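Local coordinates for uncharacterized protein (Staphylococcus aureus subsp. aureus Mu50, PDB 4EBG) that is of unknown function but is a secreted staphylococcal protein that adopts a small cystatin-like fold related to the NTF2 clan, at residues V9-Q13 and F63-I67; Q13-N17 and K28-K32; Q33-H39 and Y91-V96. All coordinates share one frame; numbering follows the deposited sequence. Where two conformers were deposited one is given.

Interaction 1. Residues V9-Q13 and F63-I67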
loop_
_atom_site.group_PDB
_atom_site.type_symbol
_atom_site.label_atom_id
_atom_site.label_comp_id
_atom_site.label_asym_id
_atom_site.label_seq_id
_atom_site.Cartn_x
_atom_site.Cartn_y
_atom_site.Cartn_z
ATOM N N VAL B 9 -12.095 2.872 -11.591
ATOM C CA VAL B 9 -11.097 1.832 -11.303
ATOM C C VAL B 9 -9.698 2.428 -11.231
ATOM O O VAL B 9 -8.964 2.192 -10.254
ATOM C CB VAL B 9 -11.198 0.650 -12.319
ATOM C CG1 VAL B 9 -10.008 -0.271 -12.169
ATOM C CG2 VAL B 9 -12.511 -0.126 -12.089
ATOM N N TYR B 10 -9.297 3.205 -12.241
ATOM C CA TYR B 10 -7.956 3.763 -12.234
ATOM C C TYR B 10 -7.809 4.791 -11.100
ATOM O O TYR B 10 -6.727 4.851 -10.506
ATOM C CB TYR B 10 -7.563 4.348 -13.608
ATOM C CG TYR B 10 -7.107 3.249 -14.556
ATOM C CD1 TYR B 10 -5.825 2.812 -14.554
ATOM C CD2 TYR B 10 -8.004 2.591 -15.382
ATOM C CE1 TYR B 10 -5.421 1.763 -15.356
ATOM C CE2 TYR B 10 -7.609 1.541 -16.186
ATOM C CZ TYR B 10 -6.330 1.122 -16.164
ATOM O OH TYR B 10 -5.902 0.068 -16.910
ATOM N N LYS B 11 -8.863 5.518 -10.777
ATOM C CA LYS B 11 -8.750 6.451 -9.648
ATOM C C LYS B 11 -8.476 5.683 -8.367
ATOM O O LYS B 11 -7.623 6.058 -7.550
ATOM C CB LYS B 11 -10.023 7.267 -9.546
ATOM C CG LYS B 11 -10.021 8.188 -8.330
ATOM C CD LYS B 11 -11.217 9.171 -8.358
ATOM C CE LYS B 11 -11.314 9.989 -7.095
ATOM N NZ LYS B 11 -11.874 9.222 -5.961
ATOM N N GLU B 12 -9.227 4.599 -8.147
ATOM C CA GLU B 12 -9.088 3.818 -6.941
ATOM C C GLU B 12 -7.687 3.179 -6.909
ATOM O O GLU B 12 -7.058 3.158 -5.866
ATOM C CB GLU B 12 -10.193 2.763 -6.862
ATOM C CG GLU B 12 -10.150 1.945 -5.623
ATOM C CD GLU B 12 -10.468 2.701 -4.359
ATOM O OE1 GLU B 12 -11.037 3.813 -4.427
ATOM O OE2 GLU B 12 -10.164 2.133 -3.281
ATOM N N GLN B 13 -7.228 2.633 -8.032
ATOM C CA GLN B 13 -5.936 2.030 -8.062
ATOM C C GLN B 13 -4.874 3.045 -7.679
ATOM O O GLN B 13 -3.938 2.750 -6.909
ATOM C CB GLN B 13 -5.611 1.469 -9.450
ATOM C CG GLN B 13 -4.264 0.687 -9.478
ATOM C CD GLN B 13 -4.323 -0.628 -8.800
ATOM O OE1 GLN B 13 -5.202 -1.400 -9.108
ATOM N NE2 GLN B 13 -3.377 -0.934 -7.917
ATOM N N PHE B 63 -5.204 -6.913 -11.472
ATOM C CA PHE B 63 -6.142 -6.725 -10.386
ATOM C C PHE B 63 -7.559 -6.744 -10.918
ATOM O O PHE B 63 -7.825 -6.186 -11.995
ATOM C CB PHE B 63 -5.929 -5.375 -9.706
ATOM C CG PHE B 63 -4.564 -5.221 -9.119
ATOM C CD1 PHE B 63 -4.228 -5.816 -7.886
ATOM C CD2 PHE B 63 -3.599 -4.516 -9.796
ATOM C CE1 PHE B 63 -2.965 -5.696 -7.373
ATOM C CE2 PHE B 63 -2.344 -4.420 -9.287
ATOM C CZ PHE B 63 -2.034 -4.955 -8.050
ATOM N N ALA B 64 -8.441 -7.458 -10.224
ATOM C CA ALA B 64 -9.836 -7.482 -10.556
ATOM C C ALA B 64 -10.634 -6.553 -9.655
ATOM O O ALA B 64 -10.467 -6.581 -8.426
ATOM C CB ALA B 64 -10.401 -8.911 -10.452
ATOM N N TYR B 65 -11.515 -5.759 -10.251
ATOM C CA TYR B 65 -12.414 -4.880 -9.543
ATOM C C TYR B 65 -13.838 -5.293 -9.845
ATOM O O TYR B 65 -14.168 -5.719 -10.976
ATOM C CB TYR B 65 -12.222 -3.408 -10.000
ATOM C CG TYR B 65 -10.967 -2.768 -9.499
ATOM C CD1 TYR B 65 -9.746 -3.076 -10.024
ATOM C CD2 TYR B 65 -11.011 -1.845 -8.493
ATOM C CE1 TYR B 65 -8.595 -2.498 -9.540
ATOM C CE2 TYR B 65 -9.857 -1.237 -8.013
ATOM C CZ TYR B 65 -8.675 -1.560 -8.531
ATOM O OH TYR B 65 -7.553 -0.937 -8.016
ATOM N N GLU B 66 -14.687 -5.048 -8.865
ATOM C CA GLU B 66 -16.133 -5.118 -9.104
ATOM C C GLU B 66 -16.691 -3.721 -9.023
ATOM O O GLU B 66 -16.210 -2.887 -8.235
ATOM C CB GLU B 66 -16.799 -5.972 -8.043
ATOM C CG GLU B 66 -16.420 -7.401 -8.148
ATOM C CD GLU B 66 -17.203 -8.260 -7.221
ATOM O OE1 GLU B 66 -18.353 -8.620 -7.567
ATOM O OE2 GLU B 66 -16.654 -8.544 -6.145
ATOM N N ILE B 67 -17.701 -3.456 -9.839
ATOM C CA ILE B 67 -18.402 -2.200 -9.782
ATOM C C ILE B 67 -19.695 -2.539 -9.057
ATOM O O ILE B 67 -20.517 -3.314 -9.556
ATOM C CB ILE B 67 -18.728 -1.631 -11.158
ATOM C CG1 ILE B 67 -17.456 -1.405 -11.989
ATOM C CG2 ILE B 67 -19.426 -0.342 -11.000
ATOM C CD1 ILE B 67 -16.359 -0.492 -11.351
#
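Val9, Glu12 and Gln13 of helix 3-23 meet Tyr65, Phe63 and Ile67 of strand 60-68 where the long helix lies across the antiparallel sheet, the helix-on-sheet core of a cystatin-like fold. The axes of the two short segments approach to 10.4 Å and make an angle of 122° between their chain directions, so the helix runs obliquely over the strand.

The apolar part centres on the Tyr65 ring. Val9 CG1 sits over one face, 3.7 Å from the ring centroid and 16° off the normal, which meets the geometry of a CH-pi contact; it is displaced toward the CD1 side of the rim. The torsion of Val9 (chi1 169°) places CG1 anti to the backbone N and over the ring, while CG2 goes to the CD1 methyl of Ile67 at 3.9 Å. Glu12 contributes aliphatic carbon: its CG reaches the edge of the same ring at CE2 (4.0 Å), after which the chain bends and its carboxylate leads away from the strand. Tyr65 also packs on Met16 of the helix and Ile74 of strand 71-74.

The polar part is carried by Gln13. A bend at chi2 lets its amide present NE2 over the Phe63 ring and OE1 to the Tyr65 hydroxyl. NE2 lies 3.8 Å above the plane of the Phe63 ring, near the rim, and is itself hydrogen-bonded within the helix. With a bond at the nitrogen and another at the oxygen, this buried amide is fixed in rotation. Val23 of the second subunit packs on Gln13. On the oxygen side, Tyr65 OH donates to Gln13 OE1 at 2.6 Å, approaching from above the carbonyl plane rather than along a lone pair.

Interaction 2. Residues Q13-N17 and K28-K32. With PO4 (phosphate ion), chain D.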
loop_
_atom_site.group_PDB
_atom_site.type_symbol
_atom_site.label_atom_id
_atom_site.label_comp_id
_atom_site.label_asym_id
_atom_site.label_seq_id
_atom_site.Cartn_x
_atom_site.Cartn_y
_atom_site.Cartn_z
ATOM N N GLN B 13 -7.228 2.633 -8.032
ATOM C CA GLN B 13 -5.936 2.030 -8.062
ATOM C C GLN B 13 -4.874 3.045 -7.679
ATOM O O GLN B 13 -3.938 2.750 -6.909
ATOM C CB GLN B 13 -5.611 1.469 -9.450
ATOM C CG GLN B 13 -4.264 0.687 -9.478
ATOM C CD GLN B 13 -4.323 -0.628 -8.800
ATOM O OE1 GLN B 13 -5.202 -1.400 -9.108
ATOM N NE2 GLN B 13 -3.377 -0.934 -7.917
ATOM N N ASN B 14 -4.948 4.240 -8.245
ATOM C CA ASN B 14 -3.951 5.258 -7.919
ATOM C C ASN B 14 -4.023 5.689 -6.441
ATOM O O ASN B 14 -2.986 5.934 -5.835
ATOM C CB ASN B 14 -4.084 6.442 -8.871
ATOM C CG ASN B 14 -3.366 6.202 -10.167
ATOM O OD1 ASN B 14 -2.188 5.933 -10.151
ATOM N ND2 ASN B 14 -4.058 6.282 -11.298
ATOM N N GLN B 15 -5.227 5.808 -5.894
ATOM C CA GLN B 15 -5.395 6.175 -4.497
ATOM C C GLN B 15 -4.740 5.137 -3.623
ATOM O O GLN B 15 -4.009 5.463 -2.674
ATOM C CB GLN B 15 -6.876 6.333 -4.149
ATOM C CG GLN B 15 -7.499 7.629 -4.669
ATOM C CD GLN B 15 -8.982 7.709 -4.412
ATOM O OE1 GLN B 15 -9.684 6.707 -4.469
ATOM N NE2 GLN B 15 -9.469 8.904 -4.145
HETATM N N MSE B 16 -5.017 3.860 -3.873
HETATM C CA MSE B 16 -4.387 2.808 -3.074
HETATM C C MSE B 16 -2.885 2.753 -3.258
HETATM O O MSE B 16 -2.150 2.586 -2.322
HETATM C CB MSE B 16 -5.010 1.454 -3.417
HETATM C CG MSE B 16 -6.473 1.344 -2.962
HETATM SE SE MSE B 16 -7.170 -0.429 -3.144
HETATM C CE MSE B 16 -7.015 -0.473 -4.999
ATOM N N ASN B 17 -2.423 2.946 -4.501
ATOM C CA ASN B 17 -0.971 2.888 -4.734
ATOM C C ASN B 17 -0.280 4.046 -4.022
ATOM O O ASN B 17 0.833 3.872 -3.563
ATOM C CB ASN B 17 -0.608 2.940 -6.226
ATOM C CG ASN B 17 -0.852 1.646 -6.957
ATOM O OD1 ASN B 17 -1.543 0.736 -6.492
ATOM N ND2 ASN B 17 -0.248 1.558 -8.146
ATOM N N LYS B 28 4.485 2.449 -8.002
ATOM C CA LYS B 28 4.180 3.511 -8.943
ATOM C C LYS B 28 2.851 4.156 -8.642
ATOM O O LYS B 28 1.845 3.473 -8.480
ATOM C CB LYS B 28 4.245 2.967 -10.388
ATOM C CG LYS B 28 4.055 3.942 -11.509
ATOM C CD LYS B 28 4.357 3.317 -12.870
ATOM C CE LYS B 28 3.981 4.266 -14.027
ATOM N NZ LYS B 28 4.926 5.434 -13.995
ATOM N N THR B 29 2.817 5.502 -8.654
ATOM C CA THR B 29 1.630 6.276 -8.247
ATOM C C THR B 29 0.932 7.128 -9.310
ATOM O O THR B 29 0.012 7.881 -9.005
ATOM C CB THR B 29 1.966 7.131 -7.027
ATOM O OG1 THR B 29 2.941 8.087 -7.422
ATOM C CG2 THR B 29 2.535 6.265 -5.883
ATOM N N ASP B 30 1.350 6.946 -10.554
ATOM C CA ASP B 30 0.837 7.663 -11.723
ATOM C C ASP B 30 0.473 6.665 -12.802
ATOM O O ASP B 30 0.976 6.702 -13.941
ATOM C CB ASP B 30 1.808 8.756 -12.224
ATOM C CG ASP B 30 3.157 8.244 -12.629
ATOM O OD1 ASP B 30 3.629 7.154 -12.201
ATOM O OD2 ASP B 30 3.810 9.005 -13.406
ATOM N N ILE B 31 -0.431 5.761 -12.444
ATOM C CA ILE B 31 -0.868 4.701 -13.323
ATOM C C ILE B 31 -1.822 5.322 -14.351
ATOM O O ILE B 31 -2.774 6.011 -13.966
ATOM C CB ILE B 31 -1.578 3.562 -12.563
ATOM C CG1 ILE B 31 -0.687 2.973 -11.442
ATOM C CG2 ILE B 31 -2.078 2.494 -13.521
ATOM C CD1 ILE B 31 0.613 2.363 -11.921
ATOM N N LYS B 32 -1.572 5.011 -15.618
ATOM C CA LYS B 32 -2.384 5.557 -16.715
ATOM C C LYS B 32 -2.976 4.428 -17.559
ATOM O O LYS B 32 -2.291 3.515 -17.929
ATOM C CB LYS B 32 -1.517 6.449 -17.588
ATOM C CG LYS B 32 -0.939 7.673 -16.866
ATOM C CD LYS B 32 0.140 8.384 -17.638
ATOM C CE LYS B 32 1.529 7.739 -17.565
ATOM N NZ LYS B 32 2.238 7.918 -16.232
HETATM P P PO4 D . 5.771 7.000 -17.299
HETATM O O1 PO4 D . 6.429 5.681 -17.711
HETATM O O2 PO4 D . 5.517 7.682 -18.584
HETATM O O3 PO4 D . 4.521 6.639 -16.513
HETATM O O4 PO4 D . 6.829 7.737 -16.432
HETATM O O HOH W 1 -1.587 8.351 -6.852
#
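Side-chain-to-backbone hydrogen bonds join helix 3-23 to the irregular connection that leads from it to strand 37-41: Asn14 and Asn17, about one helical turn apart, bind backbone groups of Lys28 and Ile31.

Asn14 makes a two-bond grip on one residue. Ile31 N donates to Asn14 OD1 at 2.9 Å, in the carbonyl plane and on a lone pair, while Asn14 ND2 returns a bond to Ile31 O at 3.0 Å that is almost straight (173°) and also lies on a lone pair. With both partners belonging to Ile31, the amide reads its N-H and C=O together and is held against rotation. Asn17 ND2 meets Lys28 O nearly along the C=O axis, at 2.9 Å. Its chi1 of -76° sets CG anti to the carbonyl carbon and turns the amide to the loop; OD1 accepts from Gln13 NE2, so that each end of this group has a partner too.

Aliphatic carbons make van der Waals contact with polar atoms: Ile31 CG1 lies 3.6 Å from Asn17 ND2, and Thr29 CG2 rests near Asn17 O. Separately, a water donates to both Asn14 O and Thr29 O, bridging the two backbones. Ile31 also packs on Tyr10 of the same helix and on Ile51 of strand 46-52.

On the far side of the loop each lysine pairs with one carboxylate oxygen of Asp30: Lys28 NZ with OD1, met from above the carboxylate plane, and Lys32 NZ with OD2 at 3.4 Å. Lys32 NZ also donates to Asp30 O. Both ammonium groups bond O3 of a phosphate ion, probably from the crystallisation liquor, at 2.8 Å from Lys28 NZ and 2.6 Å from Lys32 NZ. The whole exemplifies an irregular loop pinned by asparagines to a helix flank, with a Lys28-Asp30-Lys32 salt-bridge network that holds a phosphate in the crystal.

Interaction 3. Residues Q33-H39 and Y91-V96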
loop_
_atom_site.group_PDB
_atom_site.type_symbol
_atom_site.label_atom_id
_atom_site.label_comp_id
_atom_site.label_asym_id
_atom_site.label_seq_id
_atom_site.Cartn_x
_atom_site.Cartn_y
_atom_site.Cartn_z
ATOM N N GLN B 33 -4.249 4.590 -17.898
ATOM C CA GLN B 33 -4.952 3.607 -18.718
ATOM C C GLN B 33 -4.220 3.337 -20.043
ATOM O O GLN B 33 -4.165 2.209 -20.508
ATOM C CB GLN B 33 -6.387 4.060 -18.944
ATOM C CG GLN B 33 -7.208 3.113 -19.800
ATOM C CD GLN B 33 -8.651 3.592 -19.935
ATOM O OE1 GLN B 33 -9.091 4.412 -19.169
ATOM N NE2 GLN B 33 -9.394 3.026 -20.898
ATOM N N GLU B 34 -3.695 4.378 -20.682
ATOM C CA GLU B 34 -3.081 4.238 -22.001
ATOM C C GLU B 34 -1.726 3.514 -21.965
ATOM O O GLU B 34 -1.224 3.139 -22.981
ATOM C CB GLU B 34 -2.905 5.583 -22.690
ATOM C CG GLU B 34 -1.849 6.490 -22.046
ATOM C CD GLU B 34 -2.408 7.490 -21.033
ATOM O OE1 GLU B 34 -3.520 7.219 -20.454
ATOM O OE2 GLU B 34 -1.723 8.556 -20.821
ATOM N N ASP B 35 -1.192 3.267 -20.783
ATOM C CA ASP B 35 0.017 2.479 -20.584
ATOM C C ASP B 35 -0.287 1.141 -19.901
ATOM O O ASP B 35 0.631 0.447 -19.420
ATOM C CB ASP B 35 1.019 3.255 -19.748
ATOM C CG ASP B 35 1.544 4.494 -20.436
ATOM O OD1 ASP B 35 1.534 4.548 -21.688
ATOM O OD2 ASP B 35 1.972 5.402 -19.713
ATOM N N SER B 36 -1.570 0.783 -19.829
ATOM C CA SER B 36 -2.022 -0.371 -19.066
ATOM C C SER B 36 -2.883 -1.251 -19.983
ATOM O O SER B 36 -3.156 -0.877 -21.149
ATOM C CB SER B 36 -2.800 0.101 -17.861
ATOM O OG SER B 36 -2.005 0.942 -17.015
ATOM N N ASN B 37 -3.317 -2.383 -19.457
ATOM C CA ASN B 37 -4.283 -3.243 -20.092
ATOM C C ASN B 37 -5.568 -3.215 -19.307
ATOM O O ASN B 37 -5.567 -3.310 -18.085
ATOM C CB ASN B 37 -3.730 -4.647 -20.199
ATOM C CG ASN B 37 -2.550 -4.719 -21.116
ATOM O OD1 ASN B 37 -2.436 -3.912 -22.060
ATOM N ND2 ASN B 37 -1.687 -5.709 -20.888
ATOM N N THR B 38 -6.724 -3.060 -19.975
ATOM C CA THR B 38 -8.028 -3.019 -19.384
ATOM C C THR B 38 -8.985 -3.934 -20.112
ATOM O O THR B 38 -9.057 -3.902 -21.355
ATOM C CB THR B 38 -8.607 -1.578 -19.379
ATOM O OG1 THR B 38 -7.638 -0.686 -18.851
ATOM C CG2 THR B 38 -9.890 -1.484 -18.630
ATOM N N HIS B 39 -9.715 -4.758 -19.374
ATOM C CA HIS B 39 -10.775 -5.581 -19.906
ATOM C C HIS B 39 -12.015 -5.458 -19.043
ATOM O O HIS B 39 -11.920 -5.469 -17.808
ATOM C CB HIS B 39 -10.384 -7.051 -19.986
ATOM C CG HIS B 39 -9.329 -7.337 -21.011
ATOM N ND1 HIS B 39 -7.992 -7.158 -20.768
ATOM C CD2 HIS B 39 -9.425 -7.775 -22.296
ATOM C CE1 HIS B 39 -7.302 -7.483 -21.851
ATOM N NE2 HIS B 39 -8.142 -7.897 -22.779
ATOM N N TYR B 91 -15.095 -5.366 -23.670
ATOM C CA TYR B 91 -14.261 -4.216 -23.978
ATOM C C TYR B 91 -12.844 -4.616 -23.683
ATOM O O TYR B 91 -12.556 -5.269 -22.651
ATOM C CB TYR B 91 -14.633 -3.011 -23.114
ATOM C CG TYR B 91 -13.699 -1.841 -23.162
ATOM C CD1 TYR B 91 -12.570 -1.787 -22.329
ATOM C CD2 TYR B 91 -13.885 -0.792 -24.030
ATOM C CE1 TYR B 91 -11.733 -0.676 -22.317
ATOM C CE2 TYR B 91 -13.037 0.333 -24.011
ATOM C CZ TYR B 91 -11.959 0.353 -23.168
ATOM O OH TYR B 91 -11.136 1.430 -23.133
ATOM N N GLU B 92 -11.920 -4.180 -24.536
ATOM C CA GLU B 92 -10.470 -4.384 -24.362
ATOM C C GLU B 92 -9.759 -3.089 -24.749
ATOM O O GLU B 92 -10.033 -2.515 -25.822
ATOM C CB GLU B 92 -9.961 -5.533 -25.259
ATOM C CG GLU B 92 -8.430 -5.710 -25.300
ATOM C CD GLU B 92 -8.004 -6.945 -26.069
ATOM O OE1 GLU B 92 -8.084 -6.953 -27.313
ATOM O OE2 GLU B 92 -7.519 -7.908 -25.435
ATOM N N ASP B 93 -8.785 -2.676 -23.935
ATOM C CA ASP B 93 -7.870 -1.592 -24.232
ATOM C C ASP B 93 -6.488 -2.121 -23.849
ATOM O O ASP B 93 -6.119 -2.085 -22.687
ATOM C CB ASP B 93 -8.274 -0.324 -23.453
ATOM C CG ASP B 93 -7.436 0.885 -23.759
ATOM O OD1 ASP B 93 -6.509 0.765 -24.564
ATOM O OD2 ASP B 93 -7.732 1.968 -23.173
ATOM N N GLU B 94 -5.815 -2.736 -24.805
ATOM C CA GLU B 94 -4.578 -3.470 -24.580
ATOM C C GLU B 94 -3.416 -2.670 -25.096
ATOM O O GLU B 94 -3.211 -2.577 -26.311
ATOM C CB GLU B 94 -4.621 -4.818 -25.309
ATOM C CG GLU B 94 -3.538 -5.779 -24.948
ATOM C CD GLU B 94 -3.777 -6.556 -23.667
ATOM O OE1 GLU B 94 -4.736 -6.258 -22.926
ATOM O OE2 GLU B 94 -2.974 -7.475 -23.426
ATOM N N ASN B 95 -2.675 -2.059 -24.206
ATOM C CA ASN B 95 -1.556 -1.238 -24.571
ATOM C C ASN B 95 -0.183 -1.846 -24.313
ATOM O O ASN B 95 0.823 -1.301 -24.768
ATOM C CB ASN B 95 -1.649 0.083 -23.866
ATOM C CG ASN B 95 -2.877 0.829 -24.265
ATOM O OD1 ASN B 95 -2.982 1.276 -25.427
ATOM N ND2 ASN B 95 -3.839 0.941 -23.358
ATOM N N VAL B 96 -0.153 -3.004 -23.631
ATOM C CA VAL B 96 1.106 -3.681 -23.316
ATOM C C VAL B 96 0.959 -5.121 -23.739
ATOM O O VAL B 96 0.182 -5.876 -23.136
ATOM C CB VAL B 96 1.467 -3.556 -21.840
ATOM C CG1 VAL B 96 2.791 -4.336 -21.571
ATOM C CG2 VAL B 96 1.568 -2.088 -21.422
HETATM O O HOH W 2 -6.010 0.120 -20.829
#
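Thr38 and Asp93 form the hydrogen-bonded pair that joins strand 37-41 to strand 91-94 at one margin of the antiparallel sheet. Thr38 N to Asp93 O and Asp93 N to Thr38 O are both 2.9 Å; the segment axes, 4.7 Å apart, run at 176°. Asn37 with Glu94 and His39 with Glu92 are non-hydrogen-bonded pairs on the other face.

Where strand 91-94 ends, the amides of Asn37 and Asn95 carry the pairing on. Asn37 grips Val96 from both ends: Val96 N donates to Asn37 OD1 at 2.9 Å, and Asn37 ND2 donates to Val96 O on a lone pair in the carbonyl plane. ND2 has a further partner in Tyr62 OH. The Glu94 carboxylate stacks on this amide, the planes only 7° apart. Asn95 ND2 donates to Ser36 O in that carbonyl's plane, and also to Asp93 OD1 from above the carboxylate.

Side-chain bonds to carboxylates flank the pairing. His39 NE2 donates to Glu92 OE2 at 2.7 Å, on the anti side of the carboxylate; the two side chains lie alongside each other, with ring and carboxylate turned 71° apart. Glu94 OE1 reaches the imidazole edge, 3.0 Å from His39 CE1. Gln33, extended, crosses to Asp93, where NE2 uses the anti lone pair of OD2, while its OE1 accepts from Gln3.

Helix 3-23 backs the face bearing Thr38: Tyr10 OH and Thr38 OG1 probably share a hydrogen bond, and Ile6 packs on Gln33 and Tyr91. Strand 46-52 continues the sheet beyond strand 37-41, whereas strand 91-94 is outermost within this chain.

How the interactions relate
From the N terminus, helix 3-23 supplies the first segment of interactions 1 and 2, which share Gln13. Their loops start together there, and that of interaction 2, the shortest, closes well before that of interaction 1, folding the chain after the helix back along its flank. Interaction 3 opens just afterwards and closes late, when strand 91-94 joins strand 37-41 at the sheet edge. Interaction 1 ties the helix to strand 60-68; its loop crosses that of interaction 3, because 33-39 lies inside it and 91-96 beyond. Tyr10 connects the three, touching Ile31 and probably hydrogen-bonding Thr38 through its hydroxyl. The helix is thus tied to the sheet and to the loop after it, and C-terminal strand 91-94 to strand 37-41.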